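Local coordinates for protein alpha-glucosidase ([Eubacterium] rectale, PDB 6PNR) that probably hydrolyses the alpha-glycosidic bond of sulfoquinovosides, sulfonated sugars of sulfolipid origin, as a family 31 glycoside hydrolase, at residues 503-508 with 606-611; 544-549 with 623-628; 555-560 with 597-602; 646-651 with 660-665. One frame throughout, in Å; residues are numbered along the deposited sequence.

Contact 1 of 4, residues 503-508 with 606-611; sequences TKELFL and EQDKHE. With SO4 (sulfate ion), chain G.
Glu-505, in the first turn of helix 504-514, reaches across to the 606-611 loop and illustrates how one carboxylate can hold an irregular backbone at a protein surface. From CB, which points at the loop, CG is set anti to the backbone N (chi1 -177°), and the chain stays extended, carrying the carboxylate straight to the bend at Gln-607 and Asp-608. Glu-505 CD lies 3.9 Å from Gln-607 CA. Asp-608 N sits 2.7 Å from Glu-505 OE2, approached on the syn lone pair with an N-H...O angle of 157°. The same Glu-505 OE2 accepts a hydrogen bond from a water 2.7 Å away, which also donates to Glu-606 O and accepts from Lys-609 N. Glu-505 OE1 rests 3.4 Å from Gln-607 CB. A second water donates to both Glu-505 OE1 and Asp-608 OD1 and probably softens the repulsion between the two acids. Replacing this glutamate by an alanine takes away the carboxylate, which would probably leave Asp-608 N without its acceptor and both waters without one anchor. Farther along, His-610 N and Glu-611 N both donate to O3 of a sulfate, probably from the crystallisation liquor. Thr-503 OG1 caps the helix by accepting from Leu-506 N at 3.2 Å. This is a surface junction between the N-terminal end of a TIM-barrel-domain helix and a loop of the C-terminal beta domain.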
# COMPACT_ATOMS: atom_id res chain seq x y z
N THR A 503 15.28 -22.77 13.76
CA THR A 503 15.27 -23.72 14.87
C THR A 503 15.47 -25.15 14.38
O THR A 503 15.29 -25.46 13.20
CB THR A 503 13.96 -23.66 15.66
OG1 THR A 503 12.91 -24.15 14.83
CG2 THR A 503 13.64 -22.23 16.14
N LYS A 504 15.86 -26.02 15.32
CA LYS A 504 15.99 -27.44 15.05
C LYS A 504 14.69 -28.03 14.51
O LYS A 504 14.69 -28.77 13.51
CB LYS A 504 16.40 -28.19 16.33
CG LYS A 504 16.32 -29.72 16.23
CD LYS A 504 16.75 -30.36 17.57
CE LYS A 504 16.52 -31.87 17.57
NZ LYS A 504 17.29 -32.55 18.67
N GLU A 505 13.57 -27.71 15.15
CA GLU A 505 12.30 -28.29 14.73
C GLU A 505 11.98 -27.90 13.29
O GLU A 505 11.50 -28.73 12.50
CB GLU A 505 11.18 -27.85 15.67
CG GLU A 505 9.81 -28.47 15.33
CD GLU A 505 8.64 -27.73 15.98
OE1 GLU A 505 8.86 -26.60 16.48
OE2 GLU A 505 7.51 -28.26 15.96
N LEU A 506 12.25 -26.65 12.93
CA LEU A 506 12.02 -26.20 11.55
C LEU A 506 12.88 -26.97 10.56
O LEU A 506 12.40 -27.40 9.51
CB LEU A 506 12.30 -24.71 11.43
CG LEU A 506 12.13 -24.31 9.95
CD1 LEU A 506 10.65 -24.34 9.55
CD2 LEU A 506 12.78 -23.01 9.67
N PHE A 507 14.17 -27.13 10.87
CA PHE A 507 15.02 -27.88 9.95
C PHE A 507 14.48 -29.29 9.75
O PHE A 507 14.43 -29.78 8.62
CB PHE A 507 16.47 -27.93 10.46
CG PHE A 507 17.36 -28.78 9.61
CD1 PHE A 507 17.42 -30.16 9.79
CD2 PHE A 507 18.11 -28.22 8.59
CE1 PHE A 507 18.22 -30.97 8.98
CE2 PHE A 507 18.91 -29.01 7.77
CZ PHE A 507 18.96 -30.39 7.97
N LEU A 508 14.07 -29.95 10.84
CA LEU A 508 13.63 -31.33 10.74
C LEU A 508 12.30 -31.46 10.01
O LEU A 508 12.13 -32.37 9.20
CB LEU A 508 13.55 -31.96 12.13
CG LEU A 508 14.93 -32.21 12.77
CD1 LEU A 508 14.77 -32.59 14.23
CD2 LEU A 508 15.68 -33.28 11.99
N GLU A 606 3.48 -26.37 10.53
CA GLU A 606 3.35 -25.56 11.74
C GLU A 606 4.19 -26.18 12.85
O GLU A 606 4.47 -27.38 12.84
CB GLU A 606 1.88 -25.46 12.20
CG GLU A 606 0.96 -24.75 11.22
CD GLU A 606 -0.51 -24.94 11.56
OE1 GLU A 606 -0.84 -25.91 12.27
OE2 GLU A 606 -1.34 -24.13 11.11
N GLN A 607 4.57 -25.35 13.81
CA GLN A 607 5.38 -25.82 14.93
C GLN A 607 4.52 -26.47 16.00
O GLN A 607 3.29 -26.30 16.06
CB GLN A 607 6.17 -24.66 15.55
CG GLN A 607 5.32 -23.65 16.29
CD GLN A 607 6.16 -22.59 16.97
OE1 GLN A 607 6.81 -21.78 16.32
NE2 GLN A 607 6.16 -22.60 18.29
N ASP A 608 5.17 -27.26 16.86
CA ASP A 608 4.53 -27.84 18.05
C ASP A 608 3.38 -28.77 17.68
O ASP A 608 2.36 -28.83 18.38
CB ASP A 608 4.05 -26.76 19.02
CG ASP A 608 5.19 -25.93 19.60
OD1 ASP A 608 6.33 -26.44 19.67
OD2 ASP A 608 4.94 -24.76 19.97
N LYS A 609 3.53 -29.53 16.60
CA LYS A 609 2.49 -30.44 16.15
C LYS A 609 2.84 -31.87 16.50
O LYS A 609 4.00 -32.28 16.42
CB LYS A 609 2.25 -30.31 14.65
CG LYS A 609 1.45 -29.08 14.29
CD LYS A 609 0.09 -29.20 14.94
CE LYS A 609 -0.79 -28.02 14.66
NZ LYS A 609 -2.14 -28.30 15.21
N HIS A 610 1.83 -32.63 16.92
CA HIS A 610 1.95 -34.07 17.11
C HIS A 610 0.96 -34.86 16.28
O HIS A 610 1.11 -36.08 16.17
CB HIS A 610 1.78 -34.42 18.60
CG HIS A 610 2.71 -33.66 19.49
ND1 HIS A 610 3.93 -34.16 19.89
CD2 HIS A 610 2.62 -32.42 20.03
CE1 HIS A 610 4.54 -33.27 20.65
NE2 HIS A 610 3.76 -32.20 20.75
N GLU A 611 -0.03 -34.20 15.69
CA GLU A 611 -0.95 -34.85 14.77
C GLU A 611 -1.22 -33.86 13.64
O GLU A 611 -0.88 -32.68 13.73
CB GLU A 611 -2.23 -35.29 15.48
CG GLU A 611 -3.18 -34.15 15.80
CD GLU A 611 -4.26 -34.55 16.80
OE1 GLU A 611 -4.04 -35.53 17.54
OE2 GLU A 611 -5.31 -33.87 16.84
S SO4 G . -1.55 -31.47 18.24
O1 SO4 G . -2.91 -31.75 17.79
O2 SO4 G . -1.39 -30.01 18.37
O3 SO4 G . -0.59 -31.97 17.27
O4 SO4 G . -1.31 -32.15 19.52
O HOH W 1 5.67 -29.42 14.32
O HOH W 2 8.61 -25.96 18.86

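Contact 2 of 4, residues 544-549 with 623-628; sequences LARLVD and HLWTGE
Arg-546 NH2 is held from two directions: it donates to the carbonyl oxygen of Tyr-665 and lies over one face of the Trp-625 indole. Arg-546 NH2 stands 3.5 Å from Trp-625 CZ3, near the rim of the six-membered ring. The guanidinium is tilted 37° from the ring plane. Arg-546 CZ is 4.9 Å from the centroid of the six-membered ring of Trp-625 and 29° off its normal, an off-centre cation-pi contact. A chi1 of 163° and a straight chain to NE carry the guanidinium out from helix 538-568, while the indole comes to meet it from the opposite direction. On the other face of the indole, Leu-624 CD2 packs 3.8 Å above the plane of the Trp-625 ring. Tyr-643 joins both partners, as a second cation-pi ring for Arg-546 and edge-to-face against Trp-625. The polar ends find their strongest partners outside the pair: Arg-546 NH1 donates to Gly-642 O, and Trp-625 NE1 to Thr-644 O. With no hydrogen bond passing directly between the segments, the chemistry implies that a cation held by backbone carbonyls and aromatic rings, and not an ion pair with the facing loop, joins the helix to the 623-628 turn.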
# COMPACT_ATOMS: atom_id res chain seq x y z
N LEU A 544 18.41 -37.03 10.67
CA LEU A 544 18.60 -36.75 9.26
C LEU A 544 19.10 -37.99 8.51
O LEU A 544 18.70 -38.24 7.37
CB LEU A 544 19.58 -35.58 9.10
CG LEU A 544 19.86 -35.07 7.69
CD1 LEU A 544 18.55 -34.66 7.03
CD2 LEU A 544 20.82 -33.89 7.77
N ALA A 545 19.96 -38.79 9.15
CA ALA A 545 20.39 -40.05 8.56
C ALA A 545 19.20 -40.91 8.16
O ALA A 545 19.16 -41.48 7.06
CB ALA A 545 21.29 -40.81 9.53
N ARG A 546 18.20 -41.01 9.04
CA ARG A 546 16.99 -41.76 8.72
C ARG A 546 16.24 -41.12 7.55
O ARG A 546 15.85 -41.82 6.60
CB ARG A 546 16.10 -41.86 9.95
CG ARG A 546 14.65 -42.24 9.66
CD ARG A 546 13.89 -42.41 10.96
NE ARG A 546 12.48 -42.72 10.76
CZ ARG A 546 11.55 -41.83 10.45
NH1 ARG A 546 11.87 -40.54 10.27
NH2 ARG A 546 10.30 -42.23 10.30
N LEU A 547 16.04 -39.80 7.59
CA LEU A 547 15.28 -39.14 6.54
C LEU A 547 15.96 -39.30 5.18
O LEU A 547 15.30 -39.56 4.17
CB LEU A 547 15.08 -37.65 6.87
CG LEU A 547 14.40 -37.32 8.21
CD1 LEU A 547 14.34 -35.82 8.47
CD2 LEU A 547 13.01 -37.93 8.33
N VAL A 548 17.28 -39.15 5.15
CA VAL A 548 17.99 -39.28 3.89
C VAL A 548 17.97 -40.72 3.41
O VAL A 548 17.84 -40.99 2.21
CB VAL A 548 19.43 -38.74 4.05
CG1 VAL A 548 20.29 -39.11 2.87
CG2 VAL A 548 19.39 -37.20 4.25
N ASP A 549 18.07 -41.68 4.34
CA ASP A 549 17.95 -43.08 3.96
C ASP A 549 16.59 -43.36 3.33
O ASP A 549 16.52 -44.01 2.28
CB ASP A 549 18.19 -43.99 5.17
CG ASP A 549 18.35 -45.47 4.79
OD1 ASP A 549 18.68 -45.76 3.63
OD2 ASP A 549 18.15 -46.33 5.67
N HIS A 623 -1.49 -45.42 5.09
CA HIS A 623 -0.58 -44.52 5.79
C HIS A 623 0.81 -45.14 5.87
O HIS A 623 0.96 -46.29 6.31
CB HIS A 623 -1.12 -44.21 7.19
CG HIS A 623 -0.29 -43.23 7.94
ND1 HIS A 623 0.37 -43.55 9.11
CD2 HIS A 623 -0.02 -41.92 7.71
CE1 HIS A 623 1.01 -42.49 9.56
NE2 HIS A 623 0.79 -41.48 8.73
N LEU A 624 1.82 -44.39 5.45
CA LEU A 624 3.14 -44.98 5.19
C LEU A 624 3.76 -45.56 6.46
O LEU A 624 4.36 -46.64 6.42
CB LEU A 624 4.08 -43.94 4.57
CG LEU A 624 5.53 -44.38 4.39
CD1 LEU A 624 5.64 -45.56 3.41
CD2 LEU A 624 6.38 -43.20 3.91
N TRP A 625 3.66 -44.85 7.58
CA TRP A 625 4.40 -45.25 8.77
C TRP A 625 3.67 -46.31 9.60
O TRP A 625 4.33 -47.08 10.32
CB TRP A 625 4.70 -44.02 9.65
CG TRP A 625 5.28 -42.86 8.85
CD1 TRP A 625 4.67 -41.65 8.61
CD2 TRP A 625 6.55 -42.81 8.19
NE1 TRP A 625 5.50 -40.86 7.84
CE2 TRP A 625 6.65 -41.54 7.57
CE3 TRP A 625 7.62 -43.71 8.06
CZ2 TRP A 625 7.79 -41.16 6.83
CZ3 TRP A 625 8.73 -43.33 7.33
CH2 TRP A 625 8.81 -42.06 6.72
N THR A 626 2.34 -46.38 9.52
CA THR A 626 1.58 -47.32 10.33
C THR A 626 0.98 -48.48 9.56
O THR A 626 0.72 -49.52 10.16
CB THR A 626 0.45 -46.60 11.08
OG1 THR A 626 -0.41 -45.94 10.14
CG2 THR A 626 1.03 -45.58 12.06
N GLY A 627 0.76 -48.33 8.25
CA GLY A 627 0.07 -49.34 7.49
C GLY A 627 -1.44 -49.27 7.56
O GLY A 627 -2.11 -50.05 6.88
N GLU A 628 -1.99 -48.35 8.34
CA GLU A 628 -3.44 -48.22 8.45
C GLU A 628 -4.05 -47.78 7.12
O GLU A 628 -3.48 -46.95 6.40
CB GLU A 628 -3.80 -47.22 9.54
CG GLU A 628 -5.29 -47.17 9.84
CD GLU A 628 -5.59 -46.41 11.12
OE1 GLU A 628 -4.66 -45.81 11.69
OE2 GLU A 628 -6.77 -46.42 11.54

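Contact 3 of 4, residues 555-560 with 597-602; sequences APYTKT and RDMLIA
Tyr-557 sends its phenol from helix 538-568 to the start of strand 599-601, where Tyr-557 OH accepts a hydrogen bond from Asp-598 N at 3.0 Å. The same hydroxyl bonds to Phe-595 O at the end of strand 593-595, so it joins that strand to the connection leading into 599-601. With chi1 at 175°, the ring points away from the helix backbone toward this bend. Packing is close there: Asp-598 CB is 3.4 Å from Tyr-557 OH, and Met-599 CG touches the ring atom CE2 of Tyr-557 at 4.0 Å. Met-599 SD adds an oblique Met-aromatic contact, 5.2 Å from the Tyr-557 ring centroid and 52° off the normal. Phe-654 and Phe-658 add edge-to-face contacts to the buried ring. Asp-598 belongs to this part too, its carboxylate taken by Ser-652 OG and the salt bridge to Arg-649. The solvent side differs sharply. Arg-597 contributes little beyond its backbone, Arg-597 N lying 3.5 Å from Tyr-557 OH, while its long side chain leads outward. A long helix thus packs on an antiparallel sheet, one buried tyrosine reaching the turn of a beta hairpin in the C-terminal domain of this family 31 enzyme.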
# COMPACT_ATOMS: atom_id res chain seq x y z
N ALA A 555 14.06 -43.86 -4.05
CA ALA A 555 14.63 -43.53 -5.35
C ALA A 555 14.12 -44.36 -6.53
O ALA A 555 13.92 -43.78 -7.61
CB ALA A 555 16.16 -43.64 -5.29
N PRO A 556 13.94 -45.68 -6.42
CA PRO A 556 13.41 -46.41 -7.58
C PRO A 556 12.06 -45.88 -8.03
O PRO A 556 11.79 -45.86 -9.23
CB PRO A 556 13.32 -47.86 -7.07
CG PRO A 556 14.33 -47.95 -6.00
CD PRO A 556 14.35 -46.60 -5.34
N TYR A 557 11.22 -45.43 -7.09
CA TYR A 557 9.96 -44.79 -7.44
C TYR A 557 10.19 -43.38 -7.98
O TYR A 557 9.65 -43.01 -9.03
CB TYR A 557 9.04 -44.77 -6.21
CG TYR A 557 7.74 -44.02 -6.40
CD1 TYR A 557 6.80 -44.44 -7.34
CD2 TYR A 557 7.44 -42.90 -5.62
CE1 TYR A 557 5.59 -43.75 -7.51
CE2 TYR A 557 6.24 -42.20 -5.79
CZ TYR A 557 5.33 -42.62 -6.73
OH TYR A 557 4.14 -41.93 -6.89
N THR A 558 11.00 -42.59 -7.27
CA THR A 558 11.23 -41.20 -7.65
C THR A 558 11.84 -41.10 -9.04
O THR A 558 11.49 -40.20 -9.82
CB THR A 558 12.15 -40.53 -6.63
OG1 THR A 558 11.61 -40.73 -5.32
CG2 THR A 558 12.27 -39.04 -6.93
N LYS A 559 12.75 -42.02 -9.38
CA LYS A 559 13.33 -42.05 -10.72
C LYS A 559 12.27 -42.22 -11.79
O LYS A 559 12.35 -41.60 -12.86
CB LYS A 559 14.36 -43.18 -10.82
CG LYS A 559 15.76 -42.85 -10.37
CD LYS A 559 16.57 -44.16 -10.24
CE LYS A 559 17.99 -43.91 -9.78
NZ LYS A 559 18.67 -45.18 -9.40
N THR A 560 11.26 -43.08 -11.55
CA THR A 560 10.22 -43.24 -12.56
C THR A 560 9.40 -41.96 -12.71
O THR A 560 8.89 -41.67 -13.80
CB THR A 560 9.30 -44.43 -12.25
OG1 THR A 560 8.49 -44.15 -11.10
CG2 THR A 560 10.10 -45.71 -12.00
N ARG A 597 1.72 -40.51 -9.01
CA ARG A 597 0.34 -40.97 -8.89
C ARG A 597 0.11 -41.80 -7.64
O ARG A 597 -1.04 -41.96 -7.21
CB ARG A 597 -0.07 -41.79 -10.12
CG ARG A 597 -1.59 -42.00 -10.22
CD ARG A 597 -2.03 -42.43 -11.62
NE ARG A 597 -1.54 -43.76 -11.96
CZ ARG A 597 -2.16 -44.89 -11.63
NH1 ARG A 597 -3.31 -44.84 -10.97
NH2 ARG A 597 -1.65 -46.07 -11.97
N ASP A 598 1.16 -42.32 -7.03
CA ASP A 598 0.96 -43.36 -6.03
C ASP A 598 1.10 -42.88 -4.59
O ASP A 598 0.95 -43.70 -3.68
CB ASP A 598 1.94 -44.51 -6.28
CG ASP A 598 1.61 -45.30 -7.54
OD1 ASP A 598 0.71 -44.87 -8.30
OD2 ASP A 598 2.24 -46.34 -7.78
N MET A 599 1.36 -41.59 -4.36
CA MET A 599 1.55 -41.11 -2.99
C MET A 599 0.88 -39.76 -2.79
O MET A 599 0.87 -38.92 -3.69
CB MET A 599 3.03 -40.99 -2.63
CG MET A 599 3.78 -42.30 -2.58
SD MET A 599 5.32 -42.17 -1.64
CE MET A 599 4.72 -42.37 0.04
N LEU A 600 0.34 -39.56 -1.59
CA LEU A 600 -0.17 -38.27 -1.17
C LEU A 600 0.68 -37.78 -0.00
O LEU A 600 0.88 -38.52 0.97
CB LEU A 600 -1.65 -38.33 -0.76
CG LEU A 600 -2.25 -36.93 -0.54
CD1 LEU A 600 -3.69 -36.92 -0.99
CD2 LEU A 600 -2.16 -36.48 0.94
N ILE A 601 1.18 -36.56 -0.12
CA ILE A 601 2.02 -35.95 0.91
C ILE A 601 1.30 -34.71 1.41
O ILE A 601 0.86 -33.88 0.61
CB ILE A 601 3.41 -35.58 0.37
CG1 ILE A 601 3.98 -36.72 -0.50
CG2 ILE A 601 4.34 -35.23 1.54
CD1 ILE A 601 4.15 -38.07 0.24
N ALA A 602 1.19 -34.59 2.74
CA ALA A 602 0.57 -33.45 3.41
C ALA A 602 1.51 -32.97 4.50
O ALA A 602 1.38 -33.36 5.66
CB ALA A 602 -0.79 -33.83 3.99

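Contact 4 of 4, residues 646-651 with 660-665; sequences AFYRKN and EIREKY
Tyr-648 OH receives two weak hydrogen bonds from the end of the Arg-662 guanidinium, a worked case of one phenol oxygen shared between both terminal nitrogens. NH1 of Arg-662 lies 3.3 Å from Tyr-648 OH with an N-H...O angle of 157°; NH2 is at 3.5 Å from the same oxygen and less straight. Ring and guanidinium are nearly coplanar (11°), and each lies at the other's edge, with Arg-662 NH1 3.9 Å from Tyr-648 CE2. The side chains cross at about a right angle: the phenol stands off its strand with CG between the backbone N and carbonyl carbon (chi1 63°), while the bend at chi3 of Arg-662 brings its guanidinium to the hydroxyl. Arg-662 NH1 has a second acceptor, Leu-624 O, so it divides its weak bonds between that carbonyl and Tyr-648 OH. A phenylalanine here removes the hydroxyl, and the guanidinium would probably lose its shared acceptor, leaving NH1 with the weak bond to Leu-624 O. The Tyr-648 ring meets that of Phe-658, and its side chain also touches Val-622. Other charges find mates nearby: Lys-664 NZ pairs with Asp-549, which also bonds to Tyr-665 OH, and Lys-650 NZ forms a salt bridge with Glu-629. In the helix, Lys-664 N donates to Glu-660 O at 2.9 Å. Strand 646-649 is hydrogen-bonded between 599-601 and 621-623, so the contact is an alpha-on-beta packing in which the last helix, 655-665, covers an inner strand of the antiparallel sheet.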
# COMPACT_ATOMS: atom_id res chain seq x y z
N ALA A 646 2.14 -39.07 5.13
CA ALA A 646 2.37 -39.59 3.79
C ALA A 646 1.58 -40.88 3.62
O ALA A 646 1.55 -41.72 4.52
CB ALA A 646 3.85 -39.84 3.53
N PHE A 647 0.96 -41.02 2.45
CA PHE A 647 0.08 -42.14 2.15
C PHE A 647 0.41 -42.63 0.75
O PHE A 647 0.81 -41.84 -0.11
CB PHE A 647 -1.40 -41.73 2.24
CG PHE A 647 -1.76 -41.04 3.53
CD1 PHE A 647 -1.40 -39.71 3.74
CD2 PHE A 647 -2.44 -41.71 4.53
CE1 PHE A 647 -1.70 -39.07 4.93
CE2 PHE A 647 -2.75 -41.08 5.72
CZ PHE A 647 -2.38 -39.75 5.92
N TYR A 648 0.26 -43.94 0.52
CA TYR A 648 0.41 -44.48 -0.82
C TYR A 648 -0.83 -45.29 -1.20
O TYR A 648 -1.57 -45.79 -0.34
CB TYR A 648 1.68 -45.35 -0.96
CG TYR A 648 1.73 -46.59 -0.11
CD1 TYR A 648 1.25 -47.82 -0.58
CD2 TYR A 648 2.30 -46.56 1.16
CE1 TYR A 648 1.31 -48.96 0.22
CE2 TYR A 648 2.37 -47.67 1.95
CZ TYR A 648 1.88 -48.88 1.48
OH TYR A 648 1.96 -49.98 2.30
N ARG A 649 -1.06 -45.39 -2.51
CA ARG A 649 -2.15 -46.20 -3.03
C ARG A 649 -1.90 -47.67 -2.76
O ARG A 649 -0.83 -48.20 -3.06
CB ARG A 649 -2.30 -45.96 -4.54
CG ARG A 649 -2.74 -44.56 -4.92
CD ARG A 649 -2.87 -44.43 -6.44
NE ARG A 649 -3.63 -45.54 -7.01
CZ ARG A 649 -3.11 -46.49 -7.79
NH1 ARG A 649 -1.82 -46.46 -8.13
NH2 ARG A 649 -3.89 -47.46 -8.25
N LYS A 650 -2.91 -48.35 -2.18
CA LYS A 650 -2.75 -49.76 -1.82
C LYS A 650 -2.32 -50.61 -3.01
O LYS A 650 -1.50 -51.53 -2.86
CB LYS A 650 -4.05 -50.30 -1.24
CG LYS A 650 -3.99 -51.78 -0.86
CD LYS A 650 -5.29 -52.22 -0.19
CE LYS A 650 -5.18 -53.62 0.41
NZ LYS A 650 -6.41 -54.00 1.17
N ASN A 651 -2.84 -50.31 -4.20
CA ASN A 651 -2.55 -51.09 -5.39
C ASN A 651 -1.35 -50.57 -6.17
O ASN A 651 -1.20 -50.91 -7.35
CB ASN A 651 -3.78 -51.15 -6.29
CG ASN A 651 -4.97 -51.77 -5.58
OD1 ASN A 651 -4.82 -52.73 -4.82
ND2 ASN A 651 -6.16 -51.20 -5.80
N GLU A 660 8.85 -51.80 2.82
CA GLU A 660 10.19 -51.87 3.39
C GLU A 660 10.49 -50.62 4.22
O GLU A 660 11.13 -50.71 5.27
CB GLU A 660 11.24 -52.03 2.29
CG GLU A 660 11.16 -53.32 1.53
CD GLU A 660 12.21 -53.41 0.44
OE1 GLU A 660 13.03 -52.47 0.33
OE2 GLU A 660 12.22 -54.42 -0.30
N ILE A 661 10.02 -49.46 3.76
CA ILE A 661 10.21 -48.22 4.52
C ILE A 661 9.48 -48.30 5.85
O ILE A 661 10.03 -47.95 6.90
CB ILE A 661 9.76 -47.00 3.69
CG1 ILE A 661 10.66 -46.85 2.45
CG2 ILE A 661 9.73 -45.73 4.56
CD1 ILE A 661 10.12 -45.85 1.44
N ARG A 662 8.22 -48.74 5.84
CA ARG A 662 7.48 -48.88 7.09
C ARG A 662 8.17 -49.87 8.02
O ARG A 662 8.31 -49.61 9.22
CB ARG A 662 6.04 -49.33 6.86
CG ARG A 662 5.31 -49.55 8.20
CD ARG A 662 3.81 -49.77 8.06
NE ARG A 662 3.47 -50.87 7.17
CZ ARG A 662 3.09 -50.71 5.90
NH1 ARG A 662 3.01 -49.49 5.39
NH2 ARG A 662 2.79 -51.77 5.15
N GLU A 663 8.63 -50.99 7.48
CA GLU A 663 9.30 -51.98 8.32
C GLU A 663 10.54 -51.38 8.96
O GLU A 663 10.78 -51.58 10.16
CB GLU A 663 9.68 -53.20 7.49
CG GLU A 663 10.17 -54.37 8.33
CD GLU A 663 9.33 -55.61 8.12
OE1 GLU A 663 9.11 -55.99 6.94
OE2 GLU A 663 8.87 -56.19 9.12
N LYS A 664 11.34 -50.64 8.19
CA LYS A 664 12.61 -50.14 8.71
C LYS A 664 12.43 -48.92 9.60
O LYS A 664 13.13 -48.78 10.61
CB LYS A 664 13.55 -49.81 7.55
CG LYS A 664 14.99 -49.64 7.99
CD LYS A 664 15.95 -49.44 6.83
CE LYS A 664 17.38 -49.37 7.33
NZ LYS A 664 18.32 -48.93 6.26
N TYR A 665 11.50 -48.03 9.26
CA TYR A 665 11.47 -46.70 9.87
C TYR A 665 10.08 -46.30 10.34
O TYR A 665 9.89 -45.15 10.77
CB TYR A 665 12.01 -45.67 8.88
CG TYR A 665 13.51 -45.73 8.66
CD1 TYR A 665 14.40 -45.69 9.73
CD2 TYR A 665 14.04 -45.78 7.37
CE1 TYR A 665 15.77 -45.71 9.53
CE2 TYR A 665 15.41 -45.81 7.16
CZ TYR A 665 16.27 -45.77 8.24
OH TYR A 665 17.62 -45.80 8.03

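Read together, the four contacts show chemistry following burial. Contact 3 is buried and combines aromatic packing with a backbone-bound phenol; contact 1 lies at the surface and depends on a carboxylate, main-chain amides and water. Contacts 2 and 4 are partly buried, and each gives an arginine an aromatic partner, met over a face in the first and at an edge in the second. Their centres are about 8 Å apart. Contacts 2 and 3 share helix 538-568, whereas contacts 3 and 4 use neighbouring strands of one sheet. Contact 1 touches contact 2 through packing of Phe-507 on Leu-544, so the barrel-side helices are themselves in contact.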